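FAD dependent oxidoreductase domain-containing protein (PDB 3C4N) probably works as an FAD-dependent oxidoreductase of still undefined specific function, and binds ADP in a Rossmann-type nucleotide site. Local coordinates at residues Gln180-Gly184 / Gln185-Leu189; Thr311-Arg315 / Glu316-Asp320; Leu350-Gly354 / Gly355-Ala359. All coordinates share one frame; numbering follows the deposited sequence.

Contact 1 (Gln180-Gly184 / Gln185-Leu189); sequences QQAIG and QGAGL
A Schellman motif closes helix 171-183, with A182 and I183 offering their carbonyls to the residues that leave it, G186 and A187. The outer bond runs from A187 N to A182 O at 3.0 Å. Nested inside it, G186 N reaches I183 O at 3.1 Å with an N-H...O angle of 154°. A182 O also receives a weak bond from Q185 N (3.1 Å), so one helix-end carbonyl is gripped twice by the turning chain. The reversal depends on G186, whose phi of 87° would jam a side chain against the carbonyl oxygen of Q185; glycine is the natural residue for this C-prime place. Beyond it, A187 turns its methyl back to the helix, and its CB rests 4.1 Å from A182 CB, the apolar contact that typically accompanies this cap; small alanines suit so tight a place. The chain then enters strand 188-190, which lies parallel to strand 64-67 in the nucleotide-binding sheet. With chi1 at -175°, L189 swings CG away from its own amide nitrogen, toward I183 CD1 at 4.2 Å, and the two side chains cross obliquely. The longer, branched I183 and L189 reach each other farther along the chain and continue the packing into the second subunit, where I183 meets I183 and L189 meets L191 of that chain.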
loop_
_atom_site.group_PDB
_atom_site.type_symbol
_atom_site.label_atom_id
_atom_site.label_comp_id
_atom_site.label_asym_id
_atom_site.label_seq_id
_atom_site.Cartn_x
_atom_site.Cartn_y
_atom_site.Cartn_z
ATOM N N GLN A 180 -6.937 -3.411 -1.130
ATOM C CA GLN A 180 -6.055 -4.563 -1.171
ATOM C C GLN A 180 -6.103 -5.295 -2.504
ATOM O O GLN A 180 -5.073 -5.482 -3.162
ATOM C CB GLN A 180 -6.387 -5.519 -0.030
ATOM C CG GLN A 180 -5.987 -4.940 1.299
ATOM C CD GLN A 180 -6.226 -5.879 2.438
ATOM O OE1 GLN A 180 -7.210 -6.628 2.440
ATOM N NE2 GLN A 180 -5.335 -5.845 3.434
ATOM N N GLN A 181 -7.309 -5.691 -2.899
ATOM C CA GLN A 181 -7.549 -6.389 -4.150
ATOM C C GLN A 181 -7.072 -5.568 -5.350
ATOM O O GLN A 181 -6.551 -6.128 -6.312
ATOM C CB GLN A 181 -9.045 -6.700 -4.299
ATOM C CG GLN A 181 -9.566 -7.844 -3.434
ATOM C CD GLN A 181 -8.717 -9.100 -3.558
ATOM O OE1 GLN A 181 -7.762 -9.280 -2.804
ATOM N NE2 GLN A 181 -9.053 -9.963 -4.516
ATOM N N ALA A 182 -7.255 -4.249 -5.300
ATOM C CA ALA A 182 -6.825 -3.378 -6.399
ATOM C C ALA A 182 -5.301 -3.405 -6.516
ATOM O O ALA A 182 -4.740 -3.434 -7.622
ATOM C CB ALA A 182 -7.308 -1.952 -6.159
ATOM N N ILE A 183 -4.646 -3.387 -5.358
ATOM C CA ILE A 183 -3.187 -3.422 -5.272
ATOM C C ILE A 183 -2.661 -4.772 -5.732
ATOM O O ILE A 183 -1.630 -4.854 -6.403
ATOM C CB ILE A 183 -2.697 -3.191 -3.832
ATOM C CG1 ILE A 183 -3.014 -1.754 -3.389
ATOM C CG2 ILE A 183 -1.228 -3.482 -3.756
ATOM C CD1 ILE A 183 -3.003 -1.550 -1.873
ATOM N N GLY A 184 -3.374 -5.832 -5.360
ATOM C CA GLY A 184 -2.968 -7.167 -5.762
ATOM C C GLY A 184 -3.209 -7.346 -7.242
ATOM O O GLY A 184 -2.837 -8.364 -7.815
ATOM N N GLN A 185 -3.851 -6.356 -7.856
ATOM C CA GLN A 185 -4.119 -6.432 -9.277
ATOM C C GLN A 185 -3.249 -5.477 -10.059
ATOM O O GLN A 185 -3.537 -5.169 -11.214
ATOM C CB GLN A 185 -5.589 -6.162 -9.572
ATOM C CG GLN A 185 -6.516 -7.155 -8.926
ATOM C CD GLN A 185 -6.218 -8.567 -9.342
ATOM O OE1 GLN A 185 -6.342 -8.908 -10.520
ATOM N NE2 GLN A 185 -5.817 -9.404 -8.383
ATOM N N GLY A 186 -2.182 -5.005 -9.429
ATOM C CA GLY A 186 -1.262 -4.116 -10.118
ATOM C C GLY A 186 -1.589 -2.638 -10.091
ATOM O O GLY A 186 -1.147 -1.868 -10.951
ATOM N N ALA A 187 -2.375 -2.229 -9.112
ATOM C CA ALA A 187 -2.715 -0.819 -9.002
ATOM C C ALA A 187 -1.549 -0.117 -8.316
ATOM O O ALA A 187 -1.055 -0.593 -7.291
ATOM C CB ALA A 187 -3.989 -0.640 -8.182
ATOM N N GLY A 188 -1.096 0.989 -8.894
ATOM C CA GLY A 188 -0.015 1.723 -8.279
ATOM C C GLY A 188 -0.570 2.269 -6.980
ATOM O O GLY A 188 -1.762 2.559 -6.902
ATOM N N LEU A 189 0.261 2.406 -5.956
ATOM C CA LEU A 189 -0.223 2.919 -4.687
ATOM C C LEU A 189 0.670 4.009 -4.139
ATOM O O LEU A 189 1.887 3.861 -4.066
ATOM C CB LEU A 189 -0.337 1.784 -3.669
ATOM C CG LEU A 189 -0.944 2.039 -2.275
ATOM C CD1 LEU A 189 0.052 2.737 -1.373
ATOM C CD2 LEU A 189 -2.226 2.831 -2.403
#

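Contact 2 (Thr311-Arg315 / Glu316-Asp320); sequences TGLRR and ELLED
The R315 guanidinium has E316 N over one face and E319 OE2 at its edge, in plane, 3.6 Å from NH1, a salt bridge between residues one helical turn apart. The carboxylate is turned 73° against the guanidinium, and a water accepts from R315 NH1 and donates weakly to E319 OE1. R314, at the N-cap position of helix 315-324, meets E316 differently: OE1 lies 3.5 Å from NH2 but well out of the guanidinium plane, a pairing of charges alone, while R314 NH1 is held elsewhere by Y299 and D295. The helix starts on the R314 carbonyl, with L318 N bonded to R314 O at 3.0 Å and nearly straight (167°). Before it comes an ST turn, in which T311 OG1 accepts L313 N at 3.2 Å. That hydroxyl also borders the methyls of L318, and an alanine in place of T311 would probably leave L313 N without its acceptor and free the turn to shift. L313 and L317 suit the buried side, against Q256 of strand 251-260; R315 and E319 suit the exposed one. L313 uses two parts: CD2 touches L317 CD1 at 3.9 Å, and CB meets L318 CD1 at 3.5 Å.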
loop_
_atom_site.group_PDB
_atom_site.type_symbol
_atom_site.label_atom_id
_atom_site.label_comp_id
_atom_site.label_asym_id
_atom_site.label_seq_id
_atom_site.Cartn_x
_atom_site.Cartn_y
_atom_site.Cartn_z
ATOM N N THR A 311 -20.632 20.226 26.314
ATOM C CA THR A 311 -20.388 18.870 25.833
ATOM C C THR A 311 -19.684 18.876 24.481
ATOM O O THR A 311 -19.296 19.933 23.980
ATOM C CB THR A 311 -21.703 18.084 25.710
ATOM O OG1 THR A 311 -22.273 18.304 24.418
ATOM C CG2 THR A 311 -22.704 18.558 26.768
ATOM N N GLY A 312 -19.519 17.696 23.890
ATOM C CA GLY A 312 -18.843 17.606 22.603
ATOM C C GLY A 312 -19.753 17.527 21.389
ATOM O O GLY A 312 -19.268 17.511 20.264
ATOM N N LEU A 313 -21.064 17.491 21.623
ATOM C CA LEU A 313 -22.065 17.398 20.566
ATOM C C LEU A 313 -22.540 18.768 20.079
ATOM O O LEU A 313 -22.736 19.685 20.883
ATOM C CB LEU A 313 -23.265 16.589 21.070
ATOM C CG LEU A 313 -23.059 15.097 21.357
ATOM C CD1 LEU A 313 -21.991 14.907 22.404
ATOM C CD2 LEU A 313 -24.367 14.470 21.822
ATOM N N ARG A 314 -22.736 18.903 18.768
ATOM C CA ARG A 314 -23.198 20.163 18.191
ATOM C C ARG A 314 -24.571 20.516 18.721
ATOM O O ARG A 314 -25.355 19.636 19.076
ATOM C CB ARG A 314 -23.267 20.086 16.666
ATOM C CG ARG A 314 -21.982 19.643 16.026
ATOM C CD ARG A 314 -21.845 20.126 14.601
ATOM N NE ARG A 314 -22.920 19.795 13.729
ATOM C CZ ARG A 314 -23.535 20.507 12.793
ATOM N NH1 ARG A 314 -23.259 21.769 12.473
ATOM N NH2 ARG A 314 -24.451 19.843 12.118
ATOM N N ARG A 315 -24.854 21.813 18.759
ATOM C CA ARG A 315 -26.130 22.314 19.252
ATOM C C ARG A 315 -27.301 21.575 18.589
ATOM O O ARG A 315 -28.238 21.138 19.260
ATOM C CB ARG A 315 -26.216 23.829 18.995
ATOM C CG ARG A 315 -27.559 24.488 19.320
ATOM C CD ARG A 315 -27.561 25.971 18.892
ATOM N NE ARG A 315 -27.123 26.147 17.504
ATOM C CZ ARG A 315 -27.830 25.791 16.432
ATOM N NH1 ARG A 315 -29.031 25.239 16.570
ATOM N NH2 ARG A 315 -27.324 25.972 15.216
ATOM N N GLU A 316 -27.231 21.405 17.275
ATOM C CA GLU A 316 -28.302 20.732 16.566
ATOM C C GLU A 316 -28.553 19.302 17.008
ATOM O O GLU A 316 -29.704 18.873 17.097
ATOM C CB GLU A 316 -28.042 20.773 15.071
ATOM C CG GLU A 316 -28.232 22.153 14.499
ATOM C CD GLU A 316 -28.383 22.128 13.002
ATOM O OE1 GLU A 316 -27.392 21.782 12.325
ATOM O OE2 GLU A 316 -29.494 22.441 12.510
ATOM N N LEU A 317 -27.486 18.562 17.285
ATOM C CA LEU A 317 -27.633 17.181 17.729
ATOM C C LEU A 317 -28.259 17.195 19.126
ATOM O O LEU A 317 -29.135 16.388 19.437
ATOM C CB LEU A 317 -26.274 16.479 17.774
ATOM C CG LEU A 317 -26.284 14.965 17.522
ATOM C CD1 LEU A 317 -24.939 14.378 17.943
ATOM C CD2 LEU A 317 -27.398 14.295 18.287
ATOM N N LEU A 318 -27.797 18.124 19.957
ATOM C CA LEU A 318 -28.303 18.276 21.314
ATOM C C LEU A 318 -29.813 18.483 21.292
ATOM O O LEU A 318 -30.550 17.829 22.028
ATOM C CB LEU A 318 -27.631 19.474 21.992
ATOM C CG LEU A 318 -26.495 19.268 23.001
ATOM C CD1 LEU A 318 -25.938 17.845 22.929
ATOM C CD2 LEU A 318 -25.412 20.298 22.728
ATOM N N GLU A 319 -30.271 19.391 20.440
ATOM C CA GLU A 319 -31.695 19.678 20.342
ATOM C C GLU A 319 -32.450 18.430 19.903
ATOM O O GLU A 319 -33.484 18.091 20.479
ATOM C CB GLU A 319 -31.952 20.809 19.339
ATOM C CG GLU A 319 -31.057 22.031 19.512
ATOM C CD GLU A 319 -31.438 23.168 18.590
ATOM O OE1 GLU A 319 -31.721 22.913 17.404
ATOM O OE2 GLU A 319 -31.451 24.327 19.045
ATOM N N ASP A 320 -31.933 17.746 18.882
ATOM C CA ASP A 320 -32.576 16.533 18.375
ATOM C C ASP A 320 -32.763 15.534 19.517
ATOM O O ASP A 320 -33.855 14.993 19.711
ATOM C CB ASP A 320 -31.739 15.889 17.252
ATOM C CG ASP A 320 -31.872 16.616 15.916
ATOM O OD1 ASP A 320 -33.006 17.002 15.550
ATOM O OD2 ASP A 320 -30.851 16.784 15.216
HETATM O O HOH W 1 -31.480 24.930 14.638
#

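Contact 3 (Leu350-Gly354 / Gly355-Ala359); sequences LALPG and GRPDA
Two successive positive phi values, 61° at G354 and 79° at G355, fold the chain back so that R356 N meets P353 O at 3.0 Å. These angles fit a type I' turn over P353-R356, a shape glycine adopts readily; at G355 a CB would collide with G354 O. Overlapping this turn, G355 N bonds to L352 O at 2.9 Å, though the place of G355 N is less certain, with P353 and G354 at the corners of a type II turn. Proline suits the first corner because its ring already fixes the phi required there. Directly after these reversals, a type I turn from R356 to A359 is closed by A359 N on R356 O, with P357 at its first corner. The chain thus leaves strand 347-352 through consecutive turns on its way to strand 362-367. Apolar contacts press it back on the strand end: L352 sets its CG 3.8 Å from P357 CA and its CD2 4.0 Å from P357 CG, while P353 CB faces A359 CB at 3.9 Å. L352 also packs on A253 of the adjoining strand and on P377. On the outer side R356, bent at chi3 (48°), brings NH1 to D358 OD1 at 3.0 Å in a salt bridge, with a weak bond from NH2 to OD2. Rigid prolines and glycines, which tolerate positive phi, divide the work of turning; the R356-D358 pair, on exposed residues, is probably weakened by solvent, whereas the backbone bonds and the P353-A359 and L352-P357 contacts tie the loop to the strand end.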
loop_
_atom_site.group_PDB
_atom_site.type_symbol
_atom_site.label_atom_id
_atom_site.label_comp_id
_atom_site.label_asym_id
_atom_site.label_seq_id
_atom_site.Cartn_x
_atom_site.Cartn_y
_atom_site.Cartn_z
ATOM N N LEU A 350 -18.877 14.584 5.501
ATOM C CA LEU A 350 -19.477 13.818 4.419
ATOM C C LEU A 350 -19.928 14.755 3.324
ATOM O O LEU A 350 -20.438 15.845 3.594
ATOM C CB LEU A 350 -20.681 13.000 4.895
ATOM C CG LEU A 350 -20.400 11.702 5.676
ATOM C CD1 LEU A 350 -19.978 12.041 7.102
ATOM C CD2 LEU A 350 -21.668 10.849 5.698
ATOM N N ALA A 351 -19.713 14.340 2.080
ATOM C CA ALA A 351 -20.132 15.150 0.956
ATOM C C ALA A 351 -21.637 15.055 0.849
ATOM O O ALA A 351 -22.243 14.045 1.207
ATOM C CB ALA A 351 -19.487 14.660 -0.338
ATOM N N LEU A 352 -22.222 16.142 0.369
ATOM C CA LEU A 352 -23.643 16.256 0.149
ATOM C C LEU A 352 -23.770 16.616 -1.327
ATOM O O LEU A 352 -23.483 17.745 -1.734
ATOM C CB LEU A 352 -24.224 17.358 1.030
ATOM C CG LEU A 352 -25.069 16.829 2.184
ATOM C CD1 LEU A 352 -24.289 15.785 2.965
ATOM C CD2 LEU A 352 -25.491 17.973 3.080
ATOM N N PRO A 353 -24.158 15.639 -2.158
ATOM C CA PRO A 353 -24.290 15.936 -3.583
ATOM C C PRO A 353 -25.374 17.002 -3.784
ATOM O O PRO A 353 -26.466 16.910 -3.217
ATOM C CB PRO A 353 -24.670 14.582 -4.185
ATOM C CG PRO A 353 -24.122 13.571 -3.187
ATOM C CD PRO A 353 -24.457 14.222 -1.878
ATOM N N GLY A 354 -25.058 18.015 -4.584
ATOM C CA GLY A 354 -26.006 19.084 -4.835
ATOM C C GLY A 354 -26.389 19.827 -3.566
ATOM O O GLY A 354 -27.294 20.651 -3.588
ATOM N N GLY A 355 -25.709 19.536 -2.462
ATOM C CA GLY A 355 -26.017 20.198 -1.210
ATOM C C GLY A 355 -27.237 19.629 -0.518
ATOM O O GLY A 355 -27.666 20.149 0.508
ATOM N N ARG A 356 -27.795 18.561 -1.084
ATOM C CA ARG A 356 -28.984 17.899 -0.542
ATOM C C ARG A 356 -28.633 16.732 0.378
ATOM O O ARG A 356 -28.074 15.724 -0.065
ATOM C CB ARG A 356 -29.864 17.396 -1.685
ATOM C CG ARG A 356 -30.776 18.451 -2.281
ATOM C CD ARG A 356 -31.387 17.990 -3.594
ATOM N NE ARG A 356 -31.950 16.641 -3.539
ATOM C CZ ARG A 356 -32.932 16.260 -2.729
ATOM N NH1 ARG A 356 -33.476 17.125 -1.881
ATOM N NH2 ARG A 356 -33.376 15.011 -2.783
ATOM N N PRO A 357 -28.985 16.846 1.671
ATOM C CA PRO A 357 -28.724 15.835 2.699
ATOM C C PRO A 357 -29.201 14.427 2.358
ATOM O O PRO A 357 -28.683 13.439 2.886
ATOM C CB PRO A 357 -29.452 16.391 3.921
ATOM C CG PRO A 357 -29.393 17.861 3.707
ATOM C CD PRO A 357 -29.738 17.974 2.245
ATOM N N ASP A 358 -30.194 14.346 1.478
ATOM C CA ASP A 358 -30.776 13.071 1.072
ATOM C C ASP A 358 -30.459 12.679 -0.377
ATOM O O ASP A 358 -31.149 11.846 -0.970
ATOM C CB ASP A 358 -32.292 13.134 1.272
ATOM C CG ASP A 358 -32.951 14.200 0.403
ATOM O OD1 ASP A 358 -32.310 15.246 0.153
ATOM O OD2 ASP A 358 -34.112 13.997 -0.020
ATOM N N ALA A 359 -29.425 13.282 -0.953
ATOM C CA ALA A 359 -29.055 12.962 -2.327
ATOM C C ALA A 359 -28.161 11.725 -2.318
ATOM O O ALA A 359 -27.322 11.568 -1.441
ATOM C CB ALA A 359 -28.323 14.148 -2.974
#

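How the contacts relate
The three contacts follow one another along the chain and none touches another. Contacts 1 and 2 lie on opposite sides of the chain's centre, their own centres about 41 Å apart. Contact 3 comes within about 9 Å of contact 2, nearest atoms, and about 21 Å of contact 1. Contacts 2 and 3 share a neighbour, strand 251-260: Q256 holds the turn before the helix, and strand 347-352 pairs with it directly. The bound ADP lies between contacts 1 and 3, about 10 Å from the L189 side chain and about 9 Å from that of P353. L189 is also about 6 Å from the side chain of E68, an ADP-binding residue, whereas contact 2 is remote from the nucleotide.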